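Local coordinates for zinc phosphodiesterase ELAC protein 1 (Homo sapiens, PDB 3ZWF) that cleaves RNA endonucleolytically as a zinc-dependent phosphodiesterase, with some tRNA 3'-processing activity, and removes the 2',3'-cyclic phosphate from tRNAs during their repair, at residues A[1-13]-A[347-359]. Residues are numbered along the deposited sequence; the frame is centred on the assembly and turned at random.
Sequences MDVTFLGTGAAYP and TLAEDFMVISIPI. With EDO (1,2-ethanediol), chain H; EDO (1,2-ethanediol), chain G.
Thr-8 OG1 gives its proton to Asp-351 OD1 at 2.7 Å, a side-chain bond just beyond the pairing of strand 2-5 with strand 354-356. Asp-351 OD1 is met on its anti side, 32° out of the carboxylate plane; chi1 of 62° sets Thr-8 OG1 between backbone N and carbonyl carbon, leaving CG2 to lie against Ala-349 CB. Arg-17 also bonds Thr-8 OG1, and Gly-18 N donates to Asp-351 OD2, so each side chain has a second partner. Next to them a type II turn, Glu-350 to Met-353, brings Phe-352 N to Phe-5 O at 2.7 Å. Ala-349, small enough to sit close, lays CB over one face of the Phe-5 ring, 3.9 Å from its centroid; Met-353 SD makes an oblique Met-aromatic contact and Ile-355 CD1 meets the edge. Antiparallel pairing follows, Val-3 N to Ile-355 O and Ile-355 N to Val-3 O, each 2.8 Å; branched Val-3 suits an extended, buried strand, its CG2 touching Ile-357 CD1. On the other face, beside its non-hydrogen-bonded partner Ser-356, Asp-2 OD1 salt-bridges Arg-25. Within this chain strand 354-356 edges one sheet of the metallo-beta-lactamase fold, while Phe-5 and Ile-355 pack on strand 306-310 of the other. Apolar contacts therefore join the two sheets, and the Thr-Asp bond probably steadies the loop leading towards the zinc site.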
# COMPACT_ATOMS: atom_id res chain seq x y z
N MET A 1 2.45 6.96 28.60
CA MET A 1 3.29 6.64 27.41
C MET A 1 3.16 5.17 27.06
O MET A 1 3.40 4.30 27.90
CB MET A 1 4.76 6.97 27.65
CG MET A 1 5.66 6.65 26.47
SD MET A 1 7.39 6.94 26.81
CE MET A 1 7.54 8.71 26.52
N ASP A 2 2.76 4.89 25.83
CA ASP A 2 2.67 3.50 25.41
C ASP A 2 3.12 3.31 23.97
O ASP A 2 3.22 4.26 23.20
CB ASP A 2 1.30 2.87 25.69
CG ASP A 2 0.14 3.68 25.18
OD1 ASP A 2 0.12 4.05 24.00
OD2 ASP A 2 -0.78 3.93 25.98
N VAL A 3 3.47 2.08 23.68
CA VAL A 3 3.86 1.63 22.37
C VAL A 3 2.83 0.61 21.89
O VAL A 3 2.54 -0.34 22.60
CB VAL A 3 5.25 1.03 22.48
CG1 VAL A 3 5.79 0.61 21.19
CG2 VAL A 3 6.19 2.07 23.12
N THR A 4 2.28 0.83 20.70
CA THR A 4 1.34 -0.10 20.10
C THR A 4 1.91 -0.67 18.80
O THR A 4 2.23 0.07 17.87
CB THR A 4 -0.01 0.59 19.77
OG1 THR A 4 -0.61 1.10 20.96
CG2 THR A 4 -0.99 -0.42 19.09
N PHE A 5 2.04 -1.98 18.74
CA PHE A 5 2.49 -2.67 17.52
C PHE A 5 1.35 -2.84 16.55
O PHE A 5 0.37 -3.50 16.85
CB PHE A 5 3.14 -4.00 17.86
CG PHE A 5 4.41 -3.83 18.62
CD1 PHE A 5 4.37 -3.63 19.97
CD2 PHE A 5 5.65 -3.73 17.96
CE1 PHE A 5 5.55 -3.40 20.72
CE2 PHE A 5 6.84 -3.48 18.73
CZ PHE A 5 6.77 -3.33 20.07
N LEU A 6 1.49 -2.32 15.34
CA LEU A 6 0.48 -2.48 14.31
C LEU A 6 0.82 -3.63 13.34
O LEU A 6 -0.07 -4.35 12.87
CB LEU A 6 0.21 -1.18 13.56
CG LEU A 6 -0.34 -0.06 14.45
CD1 LEU A 6 -0.31 1.28 13.77
CD2 LEU A 6 -1.74 -0.35 15.00
N GLY A 7 2.10 -3.78 13.06
CA GLY A 7 2.59 -4.84 12.21
C GLY A 7 3.95 -5.29 12.66
O GLY A 7 4.91 -4.47 12.86
N THR A 8 4.05 -6.59 12.79
CA THR A 8 5.18 -7.28 13.41
C THR A 8 5.84 -8.28 12.45
O THR A 8 6.69 -9.04 12.85
CB THR A 8 4.76 -7.96 14.68
OG1 THR A 8 3.74 -8.97 14.44
CG2 THR A 8 4.19 -6.90 15.69
N GLY A 9 5.42 -8.28 11.19
CA GLY A 9 6.01 -9.21 10.26
C GLY A 9 7.12 -8.63 9.41
O GLY A 9 7.19 -7.40 9.15
N ALA A 10 7.93 -9.54 8.89
CA ALA A 10 9.03 -9.22 7.95
C ALA A 10 8.61 -9.25 6.50
O ALA A 10 7.82 -10.08 6.11
CB ALA A 10 10.16 -10.20 8.10
N ALA A 11 9.16 -8.30 5.74
CA ALA A 11 9.18 -8.29 4.27
C ALA A 11 7.88 -7.98 3.52
O ALA A 11 7.93 -7.40 2.43
CB ALA A 11 9.85 -9.57 3.73
N TYR A 12 6.73 -8.38 4.06
CA TYR A 12 5.42 -8.12 3.51
C TYR A 12 4.36 -8.33 4.55
O TYR A 12 4.59 -9.04 5.53
CB TYR A 12 5.13 -9.03 2.29
CG TYR A 12 5.26 -10.48 2.54
CD1 TYR A 12 6.48 -11.13 2.38
CD2 TYR A 12 4.16 -11.23 2.96
CE1 TYR A 12 6.58 -12.47 2.58
CE2 TYR A 12 4.26 -12.55 3.17
CZ TYR A 12 5.47 -13.18 2.98
OH TYR A 12 5.54 -14.54 3.21
N PRO A 13 3.19 -7.73 4.35
CA PRO A 13 2.11 -7.95 5.29
C PRO A 13 1.45 -9.27 5.05
O PRO A 13 1.38 -9.68 3.90
CB PRO A 13 1.14 -6.81 4.95
CG PRO A 13 1.42 -6.50 3.58
CD PRO A 13 2.84 -6.76 3.31
N THR A 347 10.60 -9.56 25.11
CA THR A 347 9.20 -9.71 24.76
C THR A 347 9.10 -9.92 23.25
O THR A 347 9.85 -9.30 22.50
CB THR A 347 8.41 -8.45 25.14
OG1 THR A 347 8.54 -8.23 26.54
CG2 THR A 347 6.94 -8.61 24.83
N LEU A 348 8.21 -10.83 22.82
CA LEU A 348 7.95 -11.02 21.38
C LEU A 348 6.72 -10.24 20.98
O LEU A 348 5.62 -10.49 21.47
CB LEU A 348 7.80 -12.51 21.05
CG LEU A 348 8.88 -13.37 21.70
CD1 LEU A 348 8.59 -14.83 21.34
CD2 LEU A 348 10.28 -12.86 21.31
N ALA A 349 6.91 -9.30 20.05
CA ALA A 349 5.83 -8.46 19.56
C ALA A 349 4.79 -9.30 18.80
O ALA A 349 5.12 -10.24 18.09
CB ALA A 349 6.36 -7.32 18.65
N GLU A 350 3.54 -8.96 19.03
CA GLU A 350 2.42 -9.42 18.21
C GLU A 350 1.62 -8.20 17.76
O GLU A 350 1.62 -7.18 18.45
CB GLU A 350 1.50 -10.38 18.98
CG GLU A 350 2.23 -11.59 19.46
CD GLU A 350 1.41 -12.48 20.37
OE1 GLU A 350 0.23 -12.17 20.66
OE2 GLU A 350 1.97 -13.51 20.78
N ASP A 351 0.91 -8.30 16.62
CA ASP A 351 0.07 -7.20 16.21
C ASP A 351 -0.95 -6.90 17.33
O ASP A 351 -1.55 -7.82 17.94
CB ASP A 351 -0.71 -7.49 14.92
CG ASP A 351 0.17 -7.69 13.71
OD1 ASP A 351 1.44 -7.64 13.81
OD2 ASP A 351 -0.43 -7.81 12.59
N PHE A 352 -1.09 -5.60 17.57
CA PHE A 352 -2.05 -4.97 18.51
C PHE A 352 -1.62 -5.03 19.97
O PHE A 352 -2.33 -4.55 20.86
CB PHE A 352 -3.48 -5.48 18.30
CG PHE A 352 -3.92 -5.34 16.89
CD1 PHE A 352 -4.14 -4.10 16.38
CD2 PHE A 352 -4.10 -6.45 16.08
CE1 PHE A 352 -4.51 -3.92 15.04
CE2 PHE A 352 -4.47 -6.30 14.75
CZ PHE A 352 -4.68 -5.03 14.24
N MET A 353 -0.43 -5.57 20.19
CA MET A 353 0.18 -5.54 21.51
C MET A 353 0.43 -4.08 21.91
O MET A 353 0.90 -3.27 21.11
CB MET A 353 1.49 -6.33 21.52
CG MET A 353 2.20 -6.39 22.88
SD MET A 353 3.80 -7.21 22.77
CE MET A 353 3.27 -8.90 22.97
N VAL A 354 0.07 -3.75 23.16
CA VAL A 354 0.35 -2.46 23.71
C VAL A 354 1.24 -2.64 24.93
O VAL A 354 0.91 -3.42 25.79
CB VAL A 354 -0.93 -1.74 24.17
CG1 VAL A 354 -0.60 -0.35 24.70
CG2 VAL A 354 -1.93 -1.62 23.01
N ILE A 355 2.36 -1.93 24.95
CA ILE A 355 3.28 -1.93 26.09
C ILE A 355 3.32 -0.52 26.67
O ILE A 355 3.58 0.42 25.98
CB ILE A 355 4.71 -2.33 25.69
CG1 ILE A 355 4.73 -3.75 25.14
CG2 ILE A 355 5.63 -2.27 26.92
CD1 ILE A 355 6.02 -4.15 24.48
N SER A 356 3.08 -0.43 27.97
CA SER A 356 3.01 0.84 28.68
C SER A 356 4.39 1.06 29.28
O SER A 356 5.00 0.11 29.75
CB SER A 356 1.95 0.72 29.81
OG SER A 356 1.47 1.97 30.24
N ILE A 357 4.91 2.30 29.25
CA ILE A 357 6.23 2.56 29.84
C ILE A 357 6.02 3.47 31.05
O ILE A 357 5.69 4.64 30.91
CB ILE A 357 7.25 3.21 28.86
CG1 ILE A 357 7.41 2.37 27.58
CG2 ILE A 357 8.61 3.32 29.50
CD1 ILE A 357 6.21 2.30 26.73
N PRO A 358 6.18 2.91 32.26
CA PRO A 358 5.98 3.74 33.44
C PRO A 358 7.12 4.72 33.64
O PRO A 358 8.23 4.51 33.14
CB PRO A 358 5.94 2.71 34.59
CG PRO A 358 6.78 1.58 34.11
CD PRO A 358 6.66 1.56 32.60
N ILE A 359 6.83 5.77 34.39
CA ILE A 359 7.82 6.78 34.74
C ILE A 359 8.67 6.29 35.92
O ILE A 359 9.26 5.21 35.89
CB ILE A 359 7.14 8.09 35.16
CG1 ILE A 359 8.18 9.22 35.16
CG2 ILE A 359 6.46 7.93 36.53
CD1 ILE A 359 8.51 9.77 33.78
C1 EDO H . -1.67 7.09 26.28
O1 EDO H . -2.28 8.34 25.95
C2 EDO H . -0.16 7.27 26.37
O2 EDO H . 0.43 6.02 26.67
C1 EDO G . -4.83 0.01 20.58
O1 EDO G . -3.96 -1.04 20.15
C2 EDO G . -4.32 0.79 21.79
O2 EDO G . -3.15 1.52 21.47
O HOH W 1 3.05 5.45 30.88